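Local coordinates for shikimate dehydrogenase (NADP(+)) (PDB 3TNL), which probably catalyses the reversible NADPH-linked reduction of 3-dehydroshikimate to shikimate, a step of chorismate and aromatic amino acid biosynthesis, at residues 248-253 and 272-277; 210-215 and 221-226; 30-35 and 59-64; 292-297 and 305-310. One frame throughout, in Å; residues are numbered along the deposited sequence. Where two conformers were deposited one is given.

Interaction 1. Residues 248-253 and 272-277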
loop_
_atom_site.group_PDB
_atom_site.type_symbol
_atom_site.label_atom_id
_atom_site.label_comp_id
_atom_site.label_asym_id
_atom_site.label_seq_id
_atom_site.Cartn_x
_atom_site.Cartn_y
_atom_site.Cartn_z
ATOM N N PRO B 248 -22.585 36.113 17.950
ATOM C CA PRO B 248 -23.585 37.159 17.775
ATOM C C PRO B 248 -23.087 38.594 17.933
ATOM O O PRO B 248 -23.534 39.476 17.228
ATOM C CB PRO B 248 -24.637 36.829 18.870
ATOM C CG PRO B 248 -24.472 35.403 19.125
ATOM C CD PRO B 248 -23.007 35.153 18.995
ATOM N N SER B 249 -22.175 38.803 18.878
ATOM C CA SER B 249 -21.732 40.133 19.227
ATOM C C SER B 249 -20.289 40.147 19.710
ATOM O O SER B 249 -19.872 39.309 20.527
ATOM C CB SER B 249 -22.663 40.646 20.334
ATOM O OG SER B 249 -22.415 42.001 20.631
ATOM N N ALA B 250 -19.530 41.126 19.215
ATOM C CA ALA B 250 -18.136 41.288 19.593
ATOM C C ALA B 250 -17.989 41.509 21.099
ATOM O O ALA B 250 -16.981 41.076 21.696
ATOM C CB ALA B 250 -17.454 42.440 18.788
ATOM N N ASP B 251 -18.991 42.144 21.719
ATOM C CA ASP B 251 -18.930 42.455 23.156
ATOM C C ASP B 251 -19.131 41.231 24.052
ATOM O O ASP B 251 -19.086 41.344 25.295
ATOM C CB ASP B 251 -19.896 43.582 23.534
ATOM C CG ASP B 251 -21.350 43.183 23.412
ATOM O OD1 ASP B 251 -22.218 44.080 23.577
ATOM O OD2 ASP B 251 -21.691 42.007 23.206
ATOM N N MET B 252 -19.295 40.060 23.446
ATOM C CA MET B 252 -19.315 38.793 24.201
ATOM C C MET B 252 -17.868 38.346 24.479
ATOM O O MET B 252 -17.625 37.486 25.334
ATOM C CB MET B 252 -20.079 37.660 23.491
ATOM C CG MET B 252 -21.506 37.939 23.392
ATOM S SD MET B 252 -22.329 36.606 22.550
ATOM C CE MET B 252 -24.055 37.156 22.709
ATOM N N LEU B 253 -16.896 38.943 23.779
ATOM C CA LEU B 253 -15.487 38.599 23.932
ATOM C C LEU B 253 -14.817 39.608 24.876
ATOM O O LEU B 253 -15.387 40.656 25.186
ATOM C CB LEU B 253 -14.810 38.590 22.560
ATOM C CG LEU B 253 -15.490 37.818 21.437
ATOM C CD1 LEU B 253 -14.610 37.807 20.164
ATOM C CD2 LEU B 253 -15.751 36.413 21.846
ATOM N N LEU B 272 -12.031 34.480 14.105
ATOM C CA LEU B 272 -10.677 34.881 14.578
ATOM C C LEU B 272 -10.384 36.342 14.317
ATOM O O LEU B 272 -9.749 36.980 15.145
ATOM C CB LEU B 272 -9.595 33.933 14.062
ATOM C CG LEU B 272 -9.786 32.457 14.478
ATOM C CD1 LEU B 272 -8.563 31.624 13.994
ATOM C CD2 LEU B 272 -9.928 32.308 15.989
ATOM N N GLU B 273 -10.857 36.890 13.199
ATOM C CA GLU B 273 -10.665 38.314 12.950
ATOM C C GLU B 273 -11.351 39.133 14.061
ATOM O O GLU B 273 -10.770 40.079 14.581
ATOM C CB GLU B 273 -11.261 38.743 11.595
ATOM C CG GLU B 273 -10.646 38.219 10.352
ATOM C CD GLU B 273 -11.285 38.803 9.090
ATOM O OE1 GLU B 273 -12.194 39.672 9.225
ATOM O OE2 GLU B 273 -10.816 38.453 7.963
ATOM N N ILE B 274 -12.595 38.829 14.378
ATOM C CA ILE B 274 -13.332 39.550 15.395
ATOM C C ILE B 274 -12.620 39.406 16.725
ATOM O O ILE B 274 -12.471 40.376 17.474
ATOM C CB ILE B 274 -14.796 39.072 15.498
ATOM C CG1 ILE B 274 -15.532 39.370 14.196
ATOM C CG2 ILE B 274 -15.468 39.794 16.657
ATOM C CD1 ILE B 274 -16.885 38.608 14.059
ATOM N N ALA B 275 -12.144 38.195 17.029
ATOM C CA ALA B 275 -11.404 37.977 18.266
ATOM C C ALA B 275 -10.173 38.848 18.334
ATOM O O ALA B 275 -9.899 39.472 19.357
ATOM C CB ALA B 275 -11.030 36.513 18.401
ATOM N N GLU B 276 -9.422 38.909 17.246
ATOM C CA GLU B 276 -8.245 39.780 17.223
ATOM C C GLU B 276 -8.661 41.248 17.472
ATOM O O GLU B 276 -7.983 42.007 18.199
ATOM C CB GLU B 276 -7.477 39.635 15.918
ATOM C CG GLU B 276 -6.841 38.299 15.694
ATOM C CD GLU B 276 -5.901 38.301 14.481
ATOM O OE1 GLU B 276 -5.732 39.351 13.833
ATOM O OE2 GLU B 276 -5.336 37.244 14.169
ATOM N N GLU B 277 -9.750 41.668 16.831
ATOM C CA GLU B 277 -10.263 43.049 16.984
ATOM C C GLU B 277 -10.627 43.362 18.435
ATOM O O GLU B 277 -10.653 44.511 18.845
ATOM C CB GLU B 277 -11.471 43.310 16.066
ATOM C CG GLU B 277 -11.169 43.261 14.572
ATOM C CD GLU B 277 -12.440 43.203 13.698
ATOM O OE1 GLU B 277 -12.338 42.951 12.479
ATOM O OE2 GLU B 277 -13.556 43.374 14.237
#

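Interaction 2. Residues 210-215 and 221-226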
loop_
_atom_site.group_PDB
_atom_site.type_symbol
_atom_site.label_atom_id
_atom_site.label_comp_id
_atom_site.label_asym_id
_atom_site.label_seq_id
_atom_site.Cartn_x
_atom_site.Cartn_y
_atom_site.Cartn_z
ATOM N N GLN B 210 -23.018 20.804 29.537
ATOM C CA GLN B 210 -24.367 21.236 29.217
ATOM C C GLN B 210 -24.435 21.632 27.753
ATOM O O GLN B 210 -23.403 21.964 27.165
ATOM C CB GLN B 210 -24.869 22.338 30.130
ATOM C CG GLN B 210 -24.056 23.521 30.216
ATOM C CD GLN B 210 -24.431 24.414 31.440
ATOM O OE1 GLN B 210 -25.480 24.251 32.104
ATOM N NE2 GLN B 210 -23.582 25.381 31.693
ATOM N N LEU B 211 -25.648 21.546 27.195
ATOM C CA LEU B 211 -25.930 21.864 25.798
ATOM C C LEU B 211 -27.034 22.920 25.667
ATOM O O LEU B 211 -28.033 22.878 26.389
ATOM C CB LEU B 211 -26.386 20.596 25.073
ATOM C CG LEU B 211 -26.865 20.746 23.630
ATOM C CD1 LEU B 211 -25.789 21.211 22.672
ATOM C CD2 LEU B 211 -27.485 19.401 23.208
ATOM N N PHE B 212 -26.831 23.863 24.756
ATOM C CA PHE B 212 -27.790 24.895 24.431
ATOM C C PHE B 212 -27.900 25.098 22.920
ATOM O O PHE B 212 -26.990 24.768 22.161
ATOM C CB PHE B 212 -27.346 26.216 25.026
ATOM C CG PHE B 212 -27.099 26.160 26.518
ATOM C CD1 PHE B 212 -28.146 26.201 27.402
ATOM C CD2 PHE B 212 -25.809 26.079 27.014
ATOM C CE1 PHE B 212 -27.904 26.160 28.785
ATOM C CE2 PHE B 212 -25.572 26.074 28.389
ATOM C CZ PHE B 212 -26.633 26.096 29.251
ATOM N N ASP B 213 -28.999 25.702 22.492
ATOM C CA ASP B 213 -29.202 26.091 21.094
ATOM C C ASP B 213 -28.286 27.291 20.826
ATOM O O ASP B 213 -28.198 28.197 21.648
ATOM C CB ASP B 213 -30.676 26.501 20.939
ATOM C CG ASP B 213 -31.125 26.699 19.515
ATOM O OD1 ASP B 213 -32.351 26.476 19.296
ATOM O OD2 ASP B 213 -30.331 27.016 18.623
ATOM N N ILE B 214 -27.650 27.320 19.659
ATOM C CA ILE B 214 -26.811 28.445 19.253
ATOM C C ILE B 214 -27.645 29.743 19.157
ATOM O O ILE B 214 -27.100 30.847 19.180
ATOM C CB ILE B 214 -26.057 28.138 17.894
ATOM C CG1 ILE B 214 -24.985 29.190 17.568
ATOM C CG2 ILE B 214 -27.057 27.988 16.727
ATOM C CD1 ILE B 214 -23.845 29.279 18.586
ATOM N N GLU B 215 -28.945 29.618 19.002
ATOM C CA GLU B 215 -29.817 30.799 18.968
ATOM C C GLU B 215 -30.034 31.466 20.329
ATOM O O GLU B 215 -30.577 32.574 20.388
ATOM C CB GLU B 215 -31.168 30.439 18.346
ATOM C CG GLU B 215 -31.028 30.092 16.852
ATOM C CD GLU B 215 -30.253 31.173 16.025
ATOM O OE1 GLU B 215 -29.315 30.818 15.243
ATOM O OE2 GLU B 215 -30.555 32.382 16.183
ATOM N N ARG B 221 -23.658 34.471 25.997
ATOM C CA ARG B 221 -22.924 35.563 26.636
ATOM C C ARG B 221 -22.391 35.097 27.999
ATOM O O ARG B 221 -21.230 35.300 28.318
ATOM C CB ARG B 221 -23.841 36.770 26.820
ATOM C CG ARG B 221 -23.141 38.009 27.337
ATOM C CD ARG B 221 -24.088 39.191 27.480
ATOM N NE ARG B 221 -24.487 39.644 26.155
ATOM C CZ ARG B 221 -23.687 40.363 25.369
ATOM N NH1 ARG B 221 -24.084 40.730 24.152
ATOM N NH2 ARG B 221 -22.488 40.700 25.787
ATOM N N LYS B 222 -23.263 34.455 28.782
ATOM C CA LYS B 222 -22.869 33.976 30.112
ATOM C C LYS B 222 -21.751 32.966 29.988
ATOM O O LYS B 222 -20.707 33.087 30.658
ATOM C CB LYS B 222 -24.026 33.361 30.878
ATOM C CG LYS B 222 -23.605 32.803 32.250
ATOM C CD LYS B 222 -24.767 32.056 32.927
ATOM C CE LYS B 222 -24.416 31.607 34.335
ATOM N NZ LYS B 222 -23.462 30.443 34.485
ATOM N N GLU B 223 -21.969 31.962 29.136
ATOM C CA GLU B 223 -20.975 30.904 29.020
ATOM C C GLU B 223 -19.592 31.432 28.606
ATOM O O GLU B 223 -18.558 31.093 29.244
ATOM C CB GLU B 223 -21.470 29.759 28.122
ATOM C CG GLU B 223 -22.785 29.127 28.571
ATOM C CD GLU B 223 -22.780 28.759 30.015
ATOM O OE1 GLU B 223 -21.832 28.092 30.440
ATOM O OE2 GLU B 223 -23.729 29.148 30.743
ATOM N N ILE B 224 -19.552 32.250 27.562
ATOM C CA ILE B 224 -18.267 32.805 27.126
ATOM C C ILE B 224 -17.588 33.643 28.224
ATOM O O ILE B 224 -16.378 33.549 28.428
ATOM C CB ILE B 224 -18.401 33.604 25.843
ATOM C CG1 ILE B 224 -18.816 32.725 24.676
ATOM C CG2 ILE B 224 -17.073 34.258 25.493
ATOM C CD1 ILE B 224 -19.144 33.492 23.387
ATOM N N ALA B 225 -18.368 34.461 28.918
ATOM C CA ALA B 225 -17.853 35.294 29.970
ATOM C C ALA B 225 -17.131 34.509 31.059
ATOM O O ALA B 225 -16.193 35.028 31.675
ATOM C CB ALA B 225 -19.009 36.116 30.593
ATOM N N GLU B 226 -17.606 33.286 31.287
ATOM C CA GLU B 226 -17.066 32.392 32.315
ATOM C C GLU B 226 -15.997 31.410 31.839
ATOM O O GLU B 226 -15.447 30.663 32.645
ATOM C CB GLU B 226 -18.245 31.609 32.922
ATOM C CG GLU B 226 -19.245 32.526 33.597
ATOM C CD GLU B 226 -20.512 31.845 34.082
ATOM O OE1 GLU B 226 -20.772 30.668 33.752
ATOM O OE2 GLU B 226 -21.270 32.549 34.797
HETATM O O HOH W 1 -24.252 28.046 33.117
#

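Interaction 3. Residues 30-35 and 59-64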
loop_
_atom_site.group_PDB
_atom_site.type_symbol
_atom_site.label_atom_id
_atom_site.label_comp_id
_atom_site.label_asym_id
_atom_site.label_seq_id
_atom_site.Cartn_x
_atom_site.Cartn_y
_atom_site.Cartn_z
ATOM N N THR B 30 17.288 5.975 -7.347
ATOM C CA THR B 30 16.881 7.163 -6.600
ATOM C C THR B 30 15.571 6.958 -5.829
ATOM O O THR B 30 15.276 7.682 -4.887
ATOM C CB THR B 30 16.788 8.427 -7.500
ATOM O OG1 THR B 30 15.860 8.205 -8.564
ATOM C CG2 THR B 30 18.161 8.777 -8.080
ATOM N N GLU B 31 14.792 5.976 -6.233
ATOM C CA GLU B 31 13.550 5.687 -5.539
ATOM C C GLU B 31 13.850 5.005 -4.209
ATOM O O GLU B 31 14.504 3.950 -4.174
ATOM C CB GLU B 31 12.680 4.769 -6.394
ATOM C CG GLU B 31 12.067 5.464 -7.624
ATOM C CD GLU B 31 10.931 6.398 -7.246
ATOM O OE1 GLU B 31 11.043 7.620 -7.472
ATOM O OE2 GLU B 31 9.934 5.904 -6.681
ATOM N N ARG B 32 13.314 5.550 -3.123
ATOM C CA ARG B 32 13.566 4.974 -1.803
ATOM C C ARG B 32 12.685 3.759 -1.495
ATOM O O ARG B 32 12.949 3.027 -0.548
ATOM C CB ARG B 32 13.342 6.012 -0.688
ATOM C CG ARG B 32 11.899 6.433 -0.448
ATOM C CD ARG B 32 11.802 7.376 0.746
ATOM N NE ARG B 32 10.434 7.820 1.043
ATOM C CZ ARG B 32 9.558 7.170 1.820
ATOM N NH1 ARG B 32 8.355 7.685 2.026
ATOM N NH2 ARG B 32 9.879 6.018 2.390
ATOM N N ILE B 33 11.648 3.555 -2.302
ATOM C CA ILE B 33 10.749 2.439 -2.091
ATOM C C ILE B 33 11.350 1.178 -2.652
ATOM O O ILE B 33 11.770 1.142 -3.820
ATOM C CB ILE B 33 9.403 2.643 -2.803
ATOM C CG1 ILE B 33 8.735 3.936 -2.337
ATOM C CG2 ILE B 33 8.505 1.427 -2.571
ATOM C CD1 ILE B 33 8.546 4.057 -0.832
ATOM N N THR B 34 11.421 0.144 -1.818
ATOM C CA THR B 34 11.910 -1.171 -2.231
ATOM C C THR B 34 10.937 -2.240 -1.714
ATOM O O THR B 34 9.874 -1.915 -1.203
ATOM C CB THR B 34 13.309 -1.485 -1.665
ATOM O OG1 THR B 34 13.224 -1.695 -0.241
ATOM C CG2 THR B 34 14.281 -0.364 -1.973
ATOM N N GLY B 35 11.313 -3.514 -1.863
ATOM C CA GLY B 35 10.535 -4.599 -1.282
ATOM C C GLY B 35 10.500 -4.584 0.239
ATOM O O GLY B 35 9.680 -5.266 0.825
ATOM N N ALA B 59 7.693 13.035 6.791
ATOM C CA ALA B 59 8.224 12.642 8.090
ATOM C C ALA B 59 9.035 11.348 7.974
ATOM O O ALA B 59 10.155 11.246 8.503
ATOM C CB ALA B 59 7.057 12.481 9.149
ATOM N N PHE B 60 8.492 10.353 7.271
ATOM C CA PHE B 60 9.219 9.101 7.121
ATOM C C PHE B 60 10.570 9.343 6.442
ATOM O O PHE B 60 11.599 8.819 6.892
ATOM C CB PHE B 60 8.465 8.081 6.278
ATOM C CG PHE B 60 7.163 7.628 6.838
ATOM C CD1 PHE B 60 7.012 7.323 8.167
ATOM C CD2 PHE B 60 6.088 7.424 5.984
ATOM C CE1 PHE B 60 5.817 6.841 8.653
ATOM C CE2 PHE B 60 4.871 6.910 6.461
ATOM C CZ PHE B 60 4.719 6.674 7.814
ATOM N N ALA B 61 10.558 10.103 5.353
ATOM C CA ALA B 61 11.780 10.394 4.592
ATOM C C ALA B 61 12.809 11.158 5.417
ATOM O O ALA B 61 13.996 10.819 5.382
ATOM C CB ALA B 61 11.451 11.130 3.296
ATOM N N LYS B 62 12.353 12.155 6.171
ATOM C CA LYS B 62 13.229 12.941 7.043
ATOM C C LYS B 62 13.919 12.051 8.071
ATOM O O LYS B 62 15.138 12.183 8.298
ATOM C CB LYS B 62 12.412 14.021 7.771
ATOM C CG LYS B 62 13.220 14.925 8.713
ATOM C CD LYS B 62 14.298 15.670 7.973
ATOM C CE LYS B 62 14.967 16.710 8.881
ATOM N NZ LYS B 62 16.082 17.397 8.169
ATOM N N LEU B 63 13.168 11.149 8.696
ATOM C CA LEU B 63 13.708 10.274 9.742
ATOM C C LEU B 63 14.362 9.003 9.186
ATOM O O LEU B 63 14.915 8.215 9.949
ATOM C CB LEU B 63 12.621 9.872 10.748
ATOM C CG LEU B 63 11.972 10.980 11.591
ATOM C CD1 LEU B 63 11.135 10.376 12.690
ATOM C CD2 LEU B 63 13.006 11.883 12.180
ATOM N N GLY B 64 14.261 8.793 7.875
ATOM C CA GLY B 64 14.823 7.596 7.240
ATOM C C GLY B 64 14.105 6.312 7.611
ATOM O O GLY B 64 14.714 5.245 7.671
#

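Interaction 4. Residues 292-297 and 305-310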
loop_
_atom_site.group_PDB
_atom_site.type_symbol
_atom_site.label_atom_id
_atom_site.label_comp_id
_atom_site.label_asym_id
_atom_site.label_seq_id
_atom_site.Cartn_x
_atom_site.Cartn_y
_atom_site.Cartn_z
ATOM N N GLN B 292 -2.339 15.847 15.742
ATOM C CA GLN B 292 -3.075 14.579 15.613
ATOM C C GLN B 292 -2.225 13.609 14.744
ATOM O O GLN B 292 -2.179 12.399 14.973
ATOM C CB GLN B 292 -4.501 14.744 15.088
ATOM C CG GLN B 292 -4.691 14.982 13.647
ATOM C CD GLN B 292 -6.188 15.106 13.299
ATOM O OE1 GLN B 292 -6.790 16.154 13.491
ATOM N NE2 GLN B 292 -6.775 14.029 12.808
ATOM N N GLY B 293 -1.571 14.162 13.732
ATOM C CA GLY B 293 -0.647 13.403 12.892
ATOM C C GLY B 293 0.557 12.892 13.698
ATOM O O GLY B 293 0.972 11.725 13.578
ATOM N N ALA B 294 1.098 13.733 14.577
ATOM C CA ALA B 294 2.238 13.342 15.430
ATOM C C ALA B 294 1.860 12.186 16.352
ATOM O O ALA B 294 2.661 11.246 16.583
ATOM C CB ALA B 294 2.748 14.533 16.249
ATOM N N LYS B 295 0.642 12.223 16.866
ATOM C CA LYS B 295 0.213 11.188 17.778
ATOM C C LYS B 295 0.109 9.845 17.031
ATOM O O LYS B 295 0.612 8.816 17.494
ATOM C CB LYS B 295 -1.128 11.549 18.420
ATOM C CG LYS B 295 -1.584 10.595 19.510
ATOM C CD LYS B 295 -0.844 10.823 20.826
ATOM C CE LYS B 295 -1.301 9.790 21.847
ATOM N NZ LYS B 295 -0.558 9.958 23.157
ATOM N N ALA B 296 -0.563 9.841 15.876
ATOM C CA ALA B 296 -0.658 8.628 15.072
ATOM C C ALA B 296 0.724 8.118 14.630
ATOM O O ALA B 296 1.007 6.920 14.673
ATOM C CB ALA B 296 -1.526 8.873 13.855
ATOM N N PHE B 297 1.608 9.042 14.245
ATOM C CA PHE B 297 2.961 8.699 13.796
ATOM C C PHE B 297 3.725 7.908 14.869
ATOM O O PHE B 297 4.389 6.893 14.557
ATOM C CB PHE B 297 3.693 9.988 13.462
ATOM C CG PHE B 297 5.024 9.783 12.810
ATOM C CD1 PHE B 297 5.130 9.721 11.440
ATOM C CD2 PHE B 297 6.178 9.677 13.577
ATOM C CE1 PHE B 297 6.385 9.559 10.838
ATOM C CE2 PHE B 297 7.425 9.499 12.984
ATOM C CZ PHE B 297 7.511 9.433 11.607
ATOM N N MET B 305 7.549 12.316 15.697
ATOM C CA MET B 305 7.471 13.086 14.439
ATOM C C MET B 305 8.100 14.452 14.620
ATOM O O MET B 305 7.873 15.070 15.635
ATOM C CB MET B 305 5.997 13.307 14.004
ATOM C CG MET B 305 5.822 14.334 12.846
ATOM S SD MET B 305 4.102 14.743 12.350
ATOM C CE MET B 305 3.749 13.237 11.784
ATOM N N PRO B 306 8.867 14.929 13.618
ATOM C CA PRO B 306 9.490 16.279 13.691
ATOM C C PRO B 306 8.466 17.333 13.231
ATOM O O PRO B 306 8.462 17.730 12.064
ATOM C CB PRO B 306 10.662 16.161 12.725
ATOM C CG PRO B 306 10.216 15.154 11.727
ATOM C CD PRO B 306 9.345 14.173 12.446
ATOM N N VAL B 307 7.608 17.773 14.162
ATOM C CA VAL B 307 6.477 18.644 13.845
ATOM C C VAL B 307 6.849 19.999 13.239
ATOM O O VAL B 307 6.203 20.466 12.293
ATOM C CB VAL B 307 5.522 18.819 15.091
ATOM C CG1 VAL B 307 4.508 19.943 14.830
ATOM C CG2 VAL B 307 4.814 17.496 15.440
ATOM N N ASP B 308 7.877 20.631 13.788
ATOM C CA ASP B 308 8.329 21.918 13.280
ATOM C C ASP B 308 8.802 21.775 11.832
ATOM O O ASP B 308 8.520 22.630 10.986
ATOM C CB ASP B 308 9.454 22.461 14.154
ATOM C CG ASP B 308 9.013 22.707 15.595
ATOM O OD1 ASP B 308 7.793 22.765 15.852
ATOM O OD2 ASP B 308 9.893 22.855 16.472
ATOM N N TYR B 309 9.508 20.681 11.551
ATOM C CA TYR B 309 9.999 20.404 10.203
ATOM C C TYR B 309 8.806 20.253 9.260
ATOM O O TYR B 309 8.787 20.853 8.195
ATOM C CB TYR B 309 10.907 19.167 10.186
ATOM C CG TYR B 309 11.267 18.683 8.796
ATOM C CD1 TYR B 309 10.523 17.664 8.173
ATOM C CD2 TYR B 309 12.329 19.246 8.095
ATOM C CE1 TYR B 309 10.838 17.216 6.898
ATOM C CE2 TYR B 309 12.656 18.806 6.810
ATOM C CZ TYR B 309 11.899 17.797 6.219
ATOM O OH TYR B 309 12.218 17.359 4.961
ATOM N N ILE B 310 7.800 19.466 9.666
ATOM C CA ILE B 310 6.613 19.275 8.843
ATOM C C ILE B 310 5.847 20.594 8.621
ATOM O O ILE B 310 5.401 20.888 7.507
ATOM C CB ILE B 310 5.682 18.170 9.455
ATOM C CG1 ILE B 310 6.407 16.817 9.455
ATOM C CG2 ILE B 310 4.341 18.070 8.706
ATOM C CD1 ILE B 310 6.917 16.342 8.054
HETATM O O HOH W 2 5.243 11.969 17.393
#

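Interaction 1. Residues 248-253 and 272-277
A250 and L253 meet I274 and A275 through aliphatic side-chain atoms resting on the helix, with no polar bond, so neither side of the contact offers a ring or amide face to the other. A flat group does appear within residues 248-253: the D251 carboxylate, whose OD2 is approached by S249 OG at 2.7 Å from above its plane, 72° out of it. That bond belongs to one of two deposited conformers of S249 and is less certain for it. The apolar part centres on CD1 of L253, which lies 3.7 Å from A275 CA and so rests on the helix backbone itself. The A275 methyl is a little farther, with CB 4.2 Å from L253 CD1. L253 carries CG beside its backbone N and opposite the carbonyl carbon (chi1 -49°), and an extended second torsion (-175°) then delivers CD1 to the helix. I274 completes the cluster with its short branch: CG2 sits 4.1 Å from L253 CD1 and 3.9 Å from A250 CB, bridging the two loop residues. The loop can present both because it winds into a short 3-10 turn, in which L253 N bonds to A250 O at 3.0 Å. No hydrogen bond crosses, and the buried surface is a modest 123 Å², as expected of plain packing away from the annotated sites. The contact joins the loop after strand 229-232 to helix 270-277 of the Rossmann domain; A275 also touches V259 of strand 258-261 and T282 of strand 281-283, while D251 forms a salt bridge with R221 on helix 217-226.

Interaction 2. Residues 210-215 and 221-226
Q210 and E223 are joined through water 1, which three side chains grip. It accepts from Q210 NE2 at 3.1 Å and from K222 NZ at 2.9 Å, and donates to E223 OE2 at 2.7 Å. The direct approach is longer: Q210 NE2 lies 3.5 Å from E223 OE1, with the amide and carboxylate planes 82° apart. Each oxygen of E223 has further partners, OE1 in K156 (a salt bridge) and S182, OE2 in Q219. A carboxylate with two lysines nearby is probably held in its ionised form, and these bonds on both oxygens should fix its rotation. The E223 chain bends at its second torsion (-50°), which brings the carboxylate round while leaving CG to touch F212, 4.1 Å from its CE2. The approach to that ring is oblique, although the ring and the carboxylate are turned just 30° from each other; Q210 NE2 stands in the ring plane, at its edge. Along the helix, K222 NZ also reaches E226, where OE1 accepts at 2.8 Å with its syn lone pair, extending the network of charges. Farther along residues 210-215, D213 OD2 accepts from E215 N at 3.0 Å in an Asx turn. The contact thus packs helix 217-226 against strand 208-213, the outermost on its side of the parallel Rossmann sheet. Q210 and F212 pair through their backbones with strand 180-185, the F212 ring meets that of F184, and L211 touches helix 191-204.

Interaction 3. Residues 30-35 and 59-64
R32 reaches across to A61 and F60 with its guanidinium end, and these two touches make up the closer part of the contact. NE lies 4.1 Å from A61 CB, and NH1 lies 4.3 Å from F60 CB; both carbons approach the group obliquely. In the given conformer of I33, CD1 lies over one face of the guanidinium, offset toward the rim; this is less certain. The reach comes from an extended chain: CG lies between the backbone N and the carbonyl carbon (chi1 70°), and from there the side chain runs straight to NE. The backbones stay apart, 8.6 Å between the CA atoms of R32 and A61, so only the arginine spans the gap. The contact is otherwise loose: no hydrogen bond crosses and 106 Å² is buried. R32 and A61 lie at its partly exposed margin, where E31 of the second subunit packs on A61. At G64, positive phi closes helix 52-63 in a Schellman motif. Chemically, the helix offers two CB atoms, of F60 and A61, while the guanidinium is held by the Y67 carbonyl, through NH2, and by reciprocal R32-E31 salt bridges across the dimer, consistent with a protonated R32.

Interaction 4. Residues 292-297 and 305-310
M305 folds its terminal methyl back against the carbonyl of G293, placing CE 3.6 Å from G293 O, an oxygen that already accepts the helical bond from F297 N. The first two side-chain torsions are extended, and the turn comes at the third (-66°), which swings CE back to lie 3.7 Å from F297 CB. At the same time SD runs alongside the helix, 3.9 Å from A294 CA. Nearer the backbone, M305 CB sits over the F297 ring in an off-centre CH-pi contact, 4.1 Å from the ring centroid and 30° off its normal. Residues 305-306 form the entry to the last helix: P306 is both the centre of an inverse gamma turn and the N-cap of helix 307-313. The last helix packs its first turn beside helix 286-301, whose Q292 touches the bound NAD. The same F297 ring also meets F60, on helix 52-63 of the substrate-binding half. V307 adds an apolar touch, CG2 to A294 CB at 3.7 Å. The polar backbone is served by water 2, which donates to A294 O at 2.8 Å and accepts from M305 N at 2.9 Å, bridging the two segments where no direct hydrogen bond forms.

From the N terminus, interaction 3 comes first, closing a loop of 23 residues that contains strand 38-44 and much of helix 52-63. Interaction 2 follows as a short strand-to-helix closure, interaction 1 spans 18 residues including strand 258-261, and interaction 4 closes the turn between the last two helices. All four are in series; none nests or crosses. In space they form two pairs. Interactions 1 and 2 adjoin at one end of the Rossmann domain, with M252 packing on I224. Interactions 3 and 4 touch each other where A59 meets I310; their centres lie about 46 to 49 Å (interaction 3) and 31 to 34 Å (interaction 4) from those of interactions 1 and 2.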